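Local coordinates for protein lymphotactin (PDB 2NYZ) that is a secreted chemokine that probably attracts lymphocytes, but not monocytes or neutrophils, by binding a chemokine receptor, at residues 55-58 against 59-63. Sequence-based numbering, arbitrary orientation.
Sequences WVRD and VVRSM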
loop_
_atom_site.group_PDB
_atom_site.type_symbol
_atom_site.label_atom_id
_atom_site.label_comp_id
_atom_site.label_asym_id
_atom_site.label_seq_id
_atom_site.Cartn_x
_atom_site.Cartn_y
_atom_site.Cartn_z
ATOM N N TRP D 55 10.894 -11.503 32.456
ATOM C CA TRP D 55 11.460 -12.775 32.003
ATOM C C TRP D 55 12.989 -12.778 32.013
ATOM O O TRP D 55 13.604 -13.805 32.289
ATOM C CB TRP D 55 10.939 -13.160 30.602
ATOM C CG TRP D 55 11.445 -12.313 29.462
ATOM C CD1 TRP D 55 10.869 -11.178 28.954
ATOM C CD2 TRP D 55 12.643 -12.524 28.706
ATOM N NE1 TRP D 55 11.637 -10.673 27.932
ATOM C CE2 TRP D 55 12.731 -11.481 27.759
ATOM C CE3 TRP D 55 13.651 -13.497 28.735
ATOM C CZ2 TRP D 55 13.793 -11.381 26.854
ATOM C CZ3 TRP D 55 14.707 -13.397 27.835
ATOM C CH2 TRP D 55 14.767 -12.347 26.907
ATOM N N VAL D 56 13.601 -11.634 31.718
ATOM C CA VAL D 56 15.056 -11.540 31.715
ATOM C C VAL D 56 15.543 -11.698 33.144
ATOM O O VAL D 56 16.404 -12.535 33.435
ATOM C CB VAL D 56 15.540 -10.178 31.167
ATOM C CG1 VAL D 56 17.056 -10.067 31.288
ATOM C CG2 VAL D 56 15.124 -10.027 29.721
ATOM N N ARG D 57 14.974 -10.887 34.031
ATOM C CA ARG D 57 15.316 -10.918 35.445
ATOM C C ARG D 57 15.218 -12.351 35.967
ATOM O O ARG D 57 16.104 -12.832 36.677
ATOM C CB ARG D 57 14.362 -10.016 36.219
ATOM C CG ARG D 57 14.705 -9.870 37.684
ATOM C CD ARG D 57 13.650 -9.059 38.410
ATOM N NE ARG D 57 13.269 -7.885 37.636
ATOM C CZ ARG D 57 13.024 -6.697 38.170
ATOM N NH1 ARG D 57 13.124 -6.525 39.481
ATOM N NH2 ARG D 57 12.679 -5.680 37.393
ATOM N N ASP D 58 14.130 -13.021 35.596
ATOM C CA ASP D 58 13.879 -14.402 35.997
ATOM C C ASP D 58 15.029 -15.322 35.589
ATOM O O ASP D 58 15.448 -16.189 36.363
ATOM C CB ASP D 58 12.573 -14.899 35.358
ATOM C CG ASP D 58 11.330 -14.306 36.011
ATOM O OD1 ASP D 58 11.420 -13.188 36.564
ATOM O OD2 ASP D 58 10.259 -14.955 35.957
ATOM N N VAL D 59 15.526 -15.124 34.368
ATOM C CA VAL D 59 16.622 -15.921 33.816
ATOM C C VAL D 59 17.950 -15.575 34.476
ATOM O O VAL D 59 18.727 -16.458 34.835
ATOM C CB VAL D 59 16.749 -15.693 32.300
ATOM C CG1 VAL D 59 17.932 -16.468 31.747
ATOM C CG2 VAL D 59 15.465 -16.112 31.612
ATOM N N VAL D 60 18.207 -14.279 34.622
ATOM C CA VAL D 60 19.431 -13.810 35.247
ATOM C C VAL D 60 19.542 -14.432 36.633
ATOM O O VAL D 60 20.625 -14.827 37.067
ATOM C CB VAL D 60 19.422 -12.276 35.365
ATOM C CG1 VAL D 60 20.624 -11.796 36.154
ATOM C CG2 VAL D 60 19.437 -11.663 33.979
ATOM N N ARG D 61 18.408 -14.528 37.319
ATOM C CA ARG D 61 18.365 -15.107 38.656
ATOM C C ARG D 61 18.544 -16.621 38.577
ATOM O O ARG D 61 19.378 -17.199 39.275
ATOM C CB ARG D 61 17.025 -14.775 39.318
ATOM C CG ARG D 61 16.935 -15.185 40.775
ATOM C CD ARG D 61 15.567 -14.876 41.368
ATOM N NE ARG D 61 15.201 -13.470 41.223
ATOM C CZ ARG D 61 14.346 -13.010 40.316
ATOM N NH1 ARG D 61 13.765 -13.848 39.468
ATOM N NH2 ARG D 61 14.066 -11.713 40.264
ATOM N N SER D 62 17.756 -17.253 37.713
ATOM C CA SER D 62 17.806 -18.698 37.518
ATOM C C SER D 62 19.210 -19.167 37.165
ATOM O O SER D 62 19.606 -20.283 37.498
ATOM C CB SER D 62 16.836 -19.112 36.408
ATOM O OG SER D 62 16.850 -20.515 36.201
ATOM N N MET D 63 19.961 -18.313 36.480
ATOM C CA MET D 63 21.317 -18.658 36.096
ATOM C C MET D 63 22.271 -18.458 37.257
ATOM O O MET D 63 23.162 -19.277 37.476
ATOM C CB MET D 63 21.766 -17.824 34.900
ATOM C CG MET D 63 21.043 -18.179 33.623
ATOM S SD MET D 63 21.800 -17.409 32.206
ATOM C CE MET D 63 23.130 -18.567 31.875
#
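Trp-55 through Asp-58 and Val-59 through Met-63 are successive turns of one amphipathic alpha-helix, the C-terminal helix of the chemokine fold, and their contacts are the local i to i+3 and i+4 pairings of such a helix. Four backbone hydrogen bonds join the turns: the amides of Val-59, Val-60, Arg-61 and Ser-62 bond to the carbonyl oxygens of Trp-55, Val-56, Arg-57 and Asp-58. The straightest runs from Val-60 N to Val-56 O, 2.8 Å with an N-H...O angle of 170°.

On the apolar flank, CG1 of Val-56 meets CG2 of Val-60 at 3.9 Å. Val-56 sets CG1 anti to its own backbone N (chi1 175°), beside the carbonyl carbon and therefore forward toward the next turn. Val-59 brings CG2 to the edge of the Trp-55 indole, 4.3 Å from CE3, while CG2 of Val-56 lies over the centre of one ring face. Compact, apolar valines suit this buried flank, and all three adopt the rotamer a helix favours for them.

Long, charged arginines suit the solvent side. Arg-61 bends at chi3, folding its guanidinium back over the preceding turn, where Arg-57 O lies above one face and the aliphatic CG and CD of Arg-57 lie near NH2. Spaced i to i+3, Asp-58 offers the opposite charge: OD1 sits at the guanidinium edge, in its plane, in a long salt bridge of 3.8 Å to NH1, the carboxylate turned 64° from that plane.

Val-56, Val-59 and Val-60 pack the helix across the three-stranded antiparallel sheet, touching Ala-49, Val-37, Phe-39, Ile-24 and Tyr-27, while Trp-55 also reaches Leu-19 in the loop preceding the sheet.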